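Local coordinates for esterase D (Lactobacillus rhamnosus, PDB 3DKR), which probably hydrolyses carboxylic esters, as an esterase of the alpha/beta-hydrolase fold with a catalytic triad, at residues F218-D222 and A236-D240. Numbering follows the deposited sequence. Where two conformers were deposited one is given.
Sequences FHWYD and ALEED
Tyr221 and His219, on strand 216-221 at one edge of the sheet, meet Asp240 of helix 234-246 in a mixed polar and aromatic strand-helix contact. The two short axes run nearly antiparallel and lie 10.3 Å apart at their closest. The phenol oxygen Tyr221 OH donates a hydrogen bond to Asp240 OD2 (2.6 Å), which receives it on the anti lone pair, away from the other carboxylate oxygen. With Tyr221 CG anti to the carbonyl carbon (chi1 -63°), the ring reaches across to the helix and brings OH to the carboxylate. Ala236 CB sits at the edge of the phenol ring, 4.0 Å from Tyr221 CE1, while Leu237 CD1 packs against Tyr221 CZ. A phenylalanine here would probably leave Asp240 OD2 without its hydroxyl donor, and the carboxylate freer to turn over the imidazole. The Asp240 carboxylate also stacks over one face of the His219 imidazole, the planes 18° apart, with Asp240 CG offset toward the rim. Asp240 CB makes a CH-pi contact almost directly over the ring centre, 4.0 Å from the centroid. A water extends the link: it donates to Asp240 O (2.7 Å) and hydrogen-bonds to His219 NE2. Phe188 of the adjacent strand 187-192 touches His219, Tyr221 and Leu237, tying the contact to the sheet. The last strand, a loop bearing the histidine and a C-terminal helix packed back on the sheet are characteristic of the alpha/beta-hydrolase fold; here that loop carries His226, predicted to belong to the charge relay.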
ATOM      1  N   PHE A 218      10.722  11.551  -5.598  1.00 18.99           N
ATOM      2  CA  PHE A 218      11.387  10.349  -5.084  1.00 18.20           C
ATOM      3  C   PHE A 218      12.064  10.589  -3.736  1.00 18.70           C
ATOM      4  O   PHE A 218      12.869  11.525  -3.586  1.00 19.46           O
ATOM      5  CB  PHE A 218      12.423   9.875  -6.112  1.00 18.76           C
ATOM      6  CG  PHE A 218      13.076   8.539  -5.783  1.00 18.08           C
ATOM      7  CD1 PHE A 218      12.613   7.377  -6.381  1.00 19.91           C
ATOM      8  CD2 PHE A 218      14.161   8.450  -4.926  1.00 18.94           C
ATOM      9  CE1 PHE A 218      13.203   6.162  -6.111  1.00 20.69           C
ATOM     10  CE2 PHE A 218      14.757   7.222  -4.637  1.00 19.68           C
ATOM     11  CZ  PHE A 218      14.273   6.074  -5.237  1.00 20.09           C
ATOM     12  N   HIS A 219      11.778   9.720  -2.770  1.00 18.43           N
ATOM     13  CA  HIS A 219      12.312   9.851  -1.415  1.00 18.29           C
ATOM     14  C   HIS A 219      12.824   8.536  -0.866  1.00 18.54           C
ATOM     15  O   HIS A 219      12.123   7.525  -0.925  1.00 18.09           O
ATOM     16  CB  HIS A 219      11.245  10.409  -0.491  1.00 19.28           C
ATOM     17  CG  HIS A 219      10.827  11.786  -0.864  1.00 19.34           C
ATOM     18  ND1 HIS A 219      11.492  12.903  -0.405  1.00 22.72           N
ATOM     19  CD2 HIS A 219       9.850  12.232  -1.686  1.00 23.29           C
ATOM     20  CE1 HIS A 219      10.928  13.981  -0.921  1.00 23.38           C
ATOM     21  NE2 HIS A 219       9.929  13.603  -1.698  1.00 23.48           N
ATOM     22  N   TRP A 220      14.063   8.569  -0.364  1.00 18.35           N
ATOM     23  CA  TRP A 220      14.736   7.421   0.249  1.00 18.12           C
ATOM     24  C   TRP A 220      14.815   7.665   1.748  1.00 18.50           C
ATOM     25  O   TRP A 220      15.242   8.753   2.161  1.00 19.97           O
ATOM     26  CB  TRP A 220      16.151   7.280  -0.330  1.00 18.02           C
ATOM     27  CG  TRP A 220      16.774   5.940  -0.087  1.00 18.06           C
ATOM     28  CD1 TRP A 220      17.680   5.606   0.875  1.00 18.10           C
ATOM     29  CD2 TRP A 220      16.534   4.754  -0.843  1.00 18.30           C
ATOM     30  NE1 TRP A 220      18.004   4.263   0.780  1.00 17.70           N
ATOM     31  CE2 TRP A 220      17.307   3.719  -0.267  1.00 17.58           C
ATOM     32  CE3 TRP A 220      15.715   4.457  -1.926  1.00 17.98           C
ATOM     33  CZ2 TRP A 220      17.303   2.414  -0.777  1.00 17.16           C
ATOM     34  CZ3 TRP A 220      15.715   3.177  -2.429  1.00 18.25           C
ATOM     35  CH2 TRP A 220      16.497   2.171  -1.862  1.00 18.40           C
ATOM     36  N   TYR A 221      14.409   6.679   2.556  1.00 17.94           N
ATOM     37  CA  TYR A 221      14.352   6.812   4.020  1.00 18.82           C
ATOM     38  C   TYR A 221      15.490   5.972   4.580  1.00 19.88           C
ATOM     39  O   TYR A 221      15.338   4.795   4.884  1.00 19.16           O
ATOM     40  CB  TYR A 221      12.941   6.455   4.543  1.00 18.28           C
ATOM     41  CG  TYR A 221      11.954   7.450   3.975  1.00 18.19           C
ATOM     42  CD1 TYR A 221      11.793   8.710   4.546  1.00 19.04           C
ATOM     43  CD2 TYR A 221      11.249   7.158   2.813  1.00 18.42           C
ATOM     44  CE1 TYR A 221      10.931   9.655   3.976  1.00 17.78           C
ATOM     45  CE2 TYR A 221      10.385   8.082   2.236  1.00 17.45           C
ATOM     46  CZ  TYR A 221      10.247   9.334   2.808  1.00 16.49           C
ATOM     47  OH  TYR A 221       9.386  10.229   2.220  1.00 17.71           O
ATOM     48  N   ASP A 222      16.632   6.635   4.742  1.00 21.53           N
ATOM     49  CA  ASP A 222      17.947   5.995   4.883  0.50 22.35           C
ATOM     50  C   ASP A 222      18.041   4.762   5.778  1.00 22.70           C
ATOM     51  O   ASP A 222      18.463   3.683   5.347  1.00 24.04           O
ATOM     52  CB  ASP A 222      19.018   7.027   5.307  0.50 22.65           C
ATOM     53  CG  ASP A 222      18.574   7.950   6.451  0.50 23.07           C
ATOM     54  OD1 ASP A 222      17.581   7.659   7.167  0.50 24.20           O
ATOM     55  OD2 ASP A 222      19.249   8.989   6.638  0.50 24.21           O
ATOM     56  N   ALA A 236       8.992  12.090   8.661  1.00 18.84           N
ATOM     57  CA  ALA A 236       9.576  12.560   7.418  1.00 18.56           C
ATOM     58  C   ALA A 236       8.680  12.219   6.246  1.00 17.88           C
ATOM     59  O   ALA A 236       8.481  13.033   5.352  1.00 18.42           O
ATOM     60  CB  ALA A 236      10.945  11.957   7.216  1.00 19.51           C
ATOM     61  N   LEU A 237       8.168  10.990   6.233  1.00 17.35           N
ATOM     62  CA  LEU A 237       7.316  10.554   5.133  1.00 16.82           C
ATOM     63  C   LEU A 237       6.075  11.433   5.051  1.00 16.77           C
ATOM     64  O   LEU A 237       5.687  11.889   3.966  1.00 17.19           O
ATOM     65  CB  LEU A 237       6.911   9.096   5.332  1.00 16.67           C
ATOM     66  CG  LEU A 237       5.926   8.572   4.287  1.00 17.13           C
ATOM     67  CD1 LEU A 237       6.579   8.486   2.886  1.00 18.95           C
ATOM     68  CD2 LEU A 237       5.376   7.223   4.729  1.00 17.01           C
ATOM     69  N   GLU A 238       5.453  11.664   6.197  1.00 16.72           N
ATOM     70  CA  GLU A 238       4.248  12.505   6.271  1.00 16.86           C
ATOM     71  C   GLU A 238       4.524  13.895   5.711  1.00 17.48           C
ATOM     72  O   GLU A 238       3.794  14.392   4.872  1.00 18.07           O
ATOM     73  CB  GLU A 238       3.751  12.571   7.713  1.00 16.78           C
ATOM     74  CG  GLU A 238       3.200  11.226   8.193  1.00 16.08           C
ATOM     75  CD  GLU A 238       3.225  11.016   9.691  1.00 16.84           C
ATOM     76  OE1 GLU A 238       3.508  11.971  10.469  1.00 17.21           O
ATOM     77  OE2 GLU A 238       2.962   9.859  10.097  1.00 17.10           O
ATOM     78  N   GLU A 239       5.619  14.508   6.149  1.00 18.28           N
ATOM     79  CA  GLU A 239       6.000  15.815   5.611  1.00 18.68           C
ATOM     80  C   GLU A 239       6.197  15.782   4.093  1.00 18.41           C
ATOM     81  O   GLU A 239       5.725  16.669   3.374  1.00 18.34           O
ATOM     82  CB  GLU A 239       7.251  16.336   6.307  1.00 19.56           C
ATOM     83  CG  GLU A 239       7.056  16.548   7.808  1.00 21.64           C
ATOM     84  N   ASP A 240       6.869  14.742   3.598  1.00 17.98           N
ATOM     85  CA  ASP A 240       7.140  14.622   2.159  1.00 18.55           C
ATOM     86  C   ASP A 240       5.847  14.445   1.355  1.00 17.81           C
ATOM     87  O   ASP A 240       5.664  15.047   0.295  1.00 18.43           O
ATOM     88  CB  ASP A 240       8.086  13.451   1.890  1.00 18.78           C
ATOM     89  CG  ASP A 240       9.484  13.668   2.470  1.00 20.25           C
ATOM     90  OD1 ASP A 240       9.876  14.854   2.690  1.00 21.59           O
ATOM     91  OD2 ASP A 240      10.199  12.664   2.687  1.00 19.36           O
TER
HETATM   92  O   HOH W   1       7.724  15.894  -1.317  1.00 21.68           O